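Local coordinates for protein carboxylesterase YbfK (Bacillus subtilis, PDB 4CCY) that hydrolyses carboxylic esters to an alcohol and a carboxylate, as a cytoplasmic carboxylesterase of the alpha/beta-hydrolase superfamily, at residues S26-E31 against P72-W77; I47-K52 against F81-V86. All blocks are in the same frame, centred on the assembly; numbering follows the deposited sequence.

Contact 1: S26-E31 against P72-W77; sequences SLWPIE and PNIAAW
The carbonyl oxygen of I74 accepts a hydrogen bond from the hydroxyl of S78 one turn further along its helix, and I30 brings its CD1 methyl to 4.0 Å from that same oxygen. Between the two segments themselves there is no hydrogen bond; the joint is apolar, with the loop 26-31 laid against one side of the helix. I74 is its centre. Its CG2 stands over the face of W28, 4.0 Å from the centroid of the five-membered ring and 19° off the normal, a CH-pi contact. With CG1 turned anti to the backbone N (chi1 -160°), the other branch reaches the six-membered ring, CG1 lying 3.6 Å from W28 CZ2. P29 wedges in beside it, its CD tight on I74 CG2 at 3.4 Å, while A75, small enough to let the loop come close, takes P29 CG at 3.9 Å. Cutting the indole of W28 back to an alanine is likely to leave I74 CG2 without the flat surface it rests on, and S49 OG without its weak hydrogen bond from NE1. On another side of helix 71-80, N73 and W77 meet helix 280-290, while I74 reaches inward to strands 56-60 and 82-86.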
loop_
_atom_site.group_PDB
_atom_site.type_symbol
_atom_site.label_atom_id
_atom_site.label_comp_id
_atom_site.label_asym_id
_atom_site.label_seq_id
_atom_site.Cartn_x
_atom_site.Cartn_y
_atom_site.Cartn_z
ATOM N N SER A 26 -6.667 17.352 -4.292
ATOM C CA SER A 26 -6.140 18.704 -4.459
ATOM C C SER A 26 -4.695 18.808 -3.942
ATOM O O SER A 26 -3.977 19.735 -4.295
ATOM C CB SER A 26 -7.026 19.726 -3.746
ATOM O OG SER A 26 -6.998 19.512 -2.342
ATOM N N LEU A 27 -4.279 17.853 -3.115
ATOM C CA LEU A 27 -2.914 17.831 -2.594
ATOM C C LEU A 27 -1.912 17.286 -3.610
ATOM O O LEU A 27 -0.714 17.389 -3.399
ATOM C CB LEU A 27 -2.832 17.036 -1.281
ATOM C CG LEU A 27 -3.669 17.547 -0.093
ATOM C CD1 LEU A 27 -3.617 16.571 1.080
ATOM C CD2 LEU A 27 -3.278 18.960 0.349
ATOM N N TRP A 28 -2.403 16.704 -4.703
ATOM C CA TRP A 28 -1.527 16.177 -5.748
ATOM C C TRP A 28 -0.733 17.319 -6.341
ATOM O O TRP A 28 -1.312 18.238 -6.902
ATOM C CB TRP A 28 -2.352 15.468 -6.809
ATOM C CG TRP A 28 -1.706 14.235 -7.387
ATOM C CD1 TRP A 28 -1.081 14.104 -8.629
ATOM C CD2 TRP A 28 -1.609 12.906 -6.767
ATOM N NE1 TRP A 28 -0.614 12.830 -8.812
ATOM C CE2 TRP A 28 -0.900 12.054 -7.736
ATOM C CE3 TRP A 28 -2.019 12.356 -5.555
ATOM C CZ2 TRP A 28 -0.634 10.711 -7.482
ATOM C CZ3 TRP A 28 -1.746 11.007 -5.308
ATOM C CH2 TRP A 28 -1.059 10.205 -6.247
ATOM N N PRO A 29 0.602 17.291 -6.198
ATOM C CA PRO A 29 1.463 18.420 -6.524
ATOM C C PRO A 29 1.811 18.545 -8.018
ATOM O O PRO A 29 2.438 19.528 -8.422
ATOM C CB PRO A 29 2.731 18.102 -5.733
ATOM C CG PRO A 29 2.821 16.613 -5.823
ATOM C CD PRO A 29 1.387 16.141 -5.701
ATOM N N ILE A 30 1.435 17.549 -8.818
ATOM C CA ILE A 30 1.749 17.536 -10.248
ATOM C C ILE A 30 0.520 17.120 -11.061
ATOM O O ILE A 30 -0.481 16.678 -10.498
ATOM C CB ILE A 30 2.954 16.609 -10.568
ATOM C CG1 ILE A 30 2.615 15.146 -10.239
ATOM C CG2 ILE A 30 4.221 17.096 -9.847
ATOM C CD1 ILE A 30 3.748 14.160 -10.459
ATOM N N GLU A 31 0.608 17.269 -12.382
ATOM C CA GLU A 31 -0.442 16.818 -13.304
ATOM C C GLU A 31 -0.499 15.302 -13.328
ATOM O O GLU A 31 0.514 14.638 -13.125
ATOM C CB GLU A 31 -0.176 17.336 -14.726
ATOM C CG GLU A 31 -0.086 18.848 -14.847
ATOM C CD GLU A 31 -1.366 19.555 -14.423
ATOM O OE1 GLU A 31 -2.468 19.069 -14.765
ATOM O OE2 GLU A 31 -1.276 20.611 -13.751
ATOM N N PRO A 72 2.720 13.334 -0.806
ATOM C CA PRO A 72 4.026 13.950 -0.491
ATOM C C PRO A 72 5.230 13.188 -1.064
ATOM O O PRO A 72 6.372 13.572 -0.839
ATOM C CB PRO A 72 4.059 13.908 1.037
ATOM C CG PRO A 72 3.240 12.713 1.392
ATOM C CD PRO A 72 2.251 12.468 0.295
ATOM N N ASN A 73 4.970 12.105 -1.786
ATOM C CA ASN A 73 6.033 11.322 -2.401
ATOM C C ASN A 73 6.007 11.401 -3.926
ATOM O O ASN A 73 7.023 11.168 -4.585
ATOM C CB ASN A 73 5.909 9.874 -1.955
ATOM C CG ASN A 73 5.537 9.758 -0.496
ATOM O OD1 ASN A 73 4.383 9.508 -0.180
ATOM N ND2 ASN A 73 6.504 9.982 0.403
ATOM N N ILE A 74 4.845 11.747 -4.480
ATOM C CA ILE A 74 4.626 11.580 -5.914
ATOM C C ILE A 74 5.484 12.484 -6.806
ATOM O O ILE A 74 5.933 12.050 -7.868
ATOM C CB ILE A 74 3.117 11.581 -6.298
ATOM C CG1 ILE A 74 2.910 10.938 -7.671
ATOM C CG2 ILE A 74 2.486 12.955 -6.182
ATOM C CD1 ILE A 74 3.090 9.432 -7.619
ATOM N N ALA A 75 5.741 13.717 -6.380
ATOM C CA ALA A 75 6.592 14.597 -7.201
ATOM C C ALA A 75 8.014 14.035 -7.349
ATOM O O ALA A 75 8.539 13.970 -8.463
ATOM C CB ALA A 75 6.624 16.023 -6.661
ATOM N N ALA A 76 8.625 13.621 -6.239
ATOM C CA ALA A 76 9.981 13.042 -6.285
ATOM C C ALA A 76 10.064 11.813 -7.203
ATOM O O ALA A 76 10.958 11.713 -8.052
ATOM C CB ALA A 76 10.469 12.692 -4.886
ATOM N N TRP A 77 9.113 10.892 -7.054
ATOM C CA TRP A 77 9.172 9.636 -7.798
ATOM C C TRP A 77 8.780 9.750 -9.249
ATOM O O TRP A 77 9.219 8.948 -10.081
ATOM C CB TRP A 77 8.374 8.556 -7.091
ATOM C CG TRP A 77 8.900 8.255 -5.704
ATOM C CD1 TRP A 77 10.186 8.502 -5.204
ATOM C CD2 TRP A 77 8.173 7.619 -4.600
ATOM N NE1 TRP A 77 10.289 8.087 -3.899
ATOM C CE2 TRP A 77 9.116 7.546 -3.475
ATOM C CE3 TRP A 77 6.878 7.131 -4.431
ATOM C CZ2 TRP A 77 8.754 7.004 -2.252
ATOM C CZ3 TRP A 77 6.533 6.579 -3.198
ATOM C CH2 TRP A 77 7.443 6.520 -2.135
#

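Contact 2: I47-K52 against F81-V86; sequences IASGPK and FRTYAV
R82 binds the neighbouring segment and an acid at once: its NH1 donates to G50 O at 2.9 Å (140° at the hydrogen, tilted from the guanidinium plane), and its NH2 forms a salt bridge with E33 OE1. NH1 also reaches water 2, which donates to A48 O. A bend at chi2 (67°) brings the guanidinium over the opposing strand, between K52, whose CG lies 3.8 Å above one face, and the CB of A48 against the other. Alanine suits that place, its slim methyl leaving room for the flat group. K52 runs alongside R82, pointing the same way, and its NZ has its own salt bridge to E33 OE2.

Strand 42-49, the antiparallel strand of the central alpha/beta-hydrolase sheet, lies between 33-37 and 82-86, the latter also parallel to 56-60. I47 and A85 form a hydrogen-bonded pair, A85 N meeting I47 O at 2.8 Å and almost straight (173°); S49 and T83 form the next, with S49 N on T83 O at 2.9 Å. Between them A48 and Y84 are a non-hydrogen-bonded pair, A48 CB lying 3.8 Å from Y84 CD1. On the face of I47, S49, T83 and A85, water 1 joins I47 O, S49 OG and T83 OG1, the last also bonded to S78. Just past the strand, G50 has positive phi; a CB there would jam against S49 O and run into F81 O, so only glycine fits. Chemically, one acid probably draws two cations together and steadies both, while one water serves polar groups of buried residues.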
loop_
_atom_site.group_PDB
_atom_site.type_symbol
_atom_site.label_atom_id
_atom_site.label_comp_id
_atom_site.label_asym_id
_atom_site.label_seq_id
_atom_site.Cartn_x
_atom_site.Cartn_y
_atom_site.Cartn_z
ATOM N N ILE A 47 -4.119 6.347 -10.884
ATOM C CA ILE A 47 -3.653 7.707 -11.094
ATOM C C ILE A 47 -2.220 7.644 -11.630
ATOM O O ILE A 47 -1.334 7.178 -10.932
ATOM C CB ILE A 47 -3.716 8.560 -9.816
ATOM C CG1 ILE A 47 -5.156 8.607 -9.282
ATOM C CG2 ILE A 47 -3.193 9.963 -10.099
ATOM C CD1 ILE A 47 -5.322 9.283 -7.935
ATOM N N ALA A 48 -2.019 8.101 -12.869
ATOM C CA ALA A 48 -0.722 8.011 -13.556
ATOM C C ALA A 48 -0.035 9.374 -13.712
ATOM O O ALA A 48 -0.662 10.361 -14.110
ATOM C CB ALA A 48 -0.890 7.353 -14.923
ATOM N N SER A 49 1.252 9.422 -13.393
ATOM C CA SER A 49 2.027 10.670 -13.484
ATOM C C SER A 49 3.432 10.397 -14.016
ATOM O O SER A 49 3.848 9.250 -14.103
ATOM C CB SER A 49 2.103 11.356 -12.119
ATOM O OG SER A 49 0.894 11.194 -11.386
ATOM N N GLY A 50 4.156 11.454 -14.376
ATOM C CA GLY A 50 5.544 11.300 -14.784
ATOM C C GLY A 50 5.711 11.098 -16.274
ATOM O O GLY A 50 4.722 10.918 -16.979
ATOM N N PRO A 51 6.972 11.130 -16.760
ATOM C CA PRO A 51 7.245 11.079 -18.199
ATOM C C PRO A 51 6.833 9.738 -18.790
ATOM O O PRO A 51 7.131 8.691 -18.216
ATOM C CB PRO A 51 8.775 11.268 -18.289
ATOM C CG PRO A 51 9.219 11.689 -16.922
ATOM C CD PRO A 51 8.214 11.137 -15.965
ATOM N N LYS A 52 6.151 9.776 -19.931
ATOM C CA LYS A 52 5.535 8.570 -20.487
ATOM C C LYS A 52 6.539 7.548 -21.030
ATOM O O LYS A 52 6.196 6.378 -21.198
ATOM C CB LYS A 52 4.465 8.947 -21.517
ATOM C CG LYS A 52 3.227 9.537 -20.849
ATOM C CD LYS A 52 2.159 9.962 -21.834
ATOM C CE LYS A 52 0.881 10.354 -21.110
ATOM N NZ LYS A 52 -0.299 10.214 -22.005
ATOM N N PHE A 81 10.307 8.354 -12.989
ATOM C CA PHE A 81 9.477 7.190 -13.291
ATOM C C PHE A 81 8.093 7.585 -13.775
ATOM O O PHE A 81 7.546 8.612 -13.373
ATOM C CB PHE A 81 9.356 6.274 -12.066
ATOM C CG PHE A 81 10.675 5.759 -11.569
ATOM C CD1 PHE A 81 11.277 4.652 -12.166
ATOM C CD2 PHE A 81 11.330 6.390 -10.518
ATOM C CE1 PHE A 81 12.499 4.182 -11.711
ATOM C CE2 PHE A 81 12.559 5.927 -10.067
ATOM C CZ PHE A 81 13.141 4.824 -10.662
ATOM N N ARG A 82 7.539 6.756 -14.644
ATOM C CA ARG A 82 6.123 6.809 -14.932
ATOM C C ARG A 82 5.446 6.042 -13.795
ATOM O O ARG A 82 5.537 4.814 -13.734
ATOM C CB ARG A 82 5.833 6.165 -16.290
ATOM C CG ARG A 82 4.368 6.201 -16.714
ATOM C CD ARG A 82 3.867 7.615 -16.990
ATOM N NE ARG A 82 2.495 7.601 -17.513
ATOM C CZ ARG A 82 1.661 8.640 -17.498
ATOM N NH1 ARG A 82 2.044 9.807 -16.989
ATOM N NH2 ARG A 82 0.435 8.513 -17.993
ATOM N N THR A 83 4.821 6.777 -12.876
ATOM C CA THR A 83 4.173 6.177 -11.705
ATOM C C THR A 83 2.705 5.885 -11.952
ATOM O O THR A 83 1.977 6.710 -12.507
ATOM C CB THR A 83 4.244 7.081 -10.458
ATOM O OG1 THR A 83 3.700 8.375 -10.786
ATOM C CG2 THR A 83 5.695 7.215 -9.957
ATOM N N TYR A 84 2.285 4.708 -11.514
ATOM C CA TYR A 84 0.904 4.286 -11.571
ATOM C C TYR A 84 0.430 4.003 -10.149
ATOM O O TYR A 84 0.808 3.001 -9.566
ATOM C CB TYR A 84 0.784 3.022 -12.399
ATOM C CG TYR A 84 1.195 3.173 -13.853
ATOM C CD1 TYR A 84 0.360 3.816 -14.773
ATOM C CD2 TYR A 84 2.404 2.644 -14.313
ATOM C CE1 TYR A 84 0.717 3.924 -16.106
ATOM C CE2 TYR A 84 2.772 2.748 -15.650
ATOM C CZ TYR A 84 1.931 3.388 -16.539
ATOM O OH TYR A 84 2.291 3.502 -17.865
ATOM N N ALA A 85 -0.393 4.890 -9.597
ATOM C CA ALA A 85 -0.912 4.705 -8.246
ATOM C C ALA A 85 -2.226 3.934 -8.333
ATOM O O ALA A 85 -3.239 4.439 -8.847
ATOM C CB ALA A 85 -1.102 6.042 -7.543
ATOM N N VAL A 86 -2.193 2.710 -7.823
ATOM C CA VAL A 86 -3.272 1.745 -8.030
ATOM C C VAL A 86 -4.139 1.631 -6.768
ATOM O O VAL A 86 -3.613 1.378 -5.670
ATOM C CB VAL A 86 -2.686 0.358 -8.397
ATOM C CG1 VAL A 86 -3.791 -0.676 -8.584
ATOM C CG2 VAL A 86 -1.781 0.450 -9.628
HETATM O O HOH W 1 0.860 8.763 -10.234
HETATM O O HOH W 2 -0.162 11.481 -16.764
#

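In the fold
After helix 12-24 the chain enters the loop 26-31, which contact 1 later joins to helix 71-80. Strands 33-37 and 42-49 come next, and contact 2 starts at the end of the latter, closing a shorter loop when strand 82-86 returns antiparallel to it. The two loops cross, since their segments alternate along the chain. Within both spans lies strand 56-60; with helix 71-80 and strand 82-86 it makes a beta-alpha-beta crossover, these strands being parallel neighbours. The contacts themselves touch: I74 CD1 lies 3.4 Å from T83 OG1, and I30 CD1 packs on S49 CB. Together they tie the loop that follows the first helix, the first crossover helix and the antiparallel end of the main sheet.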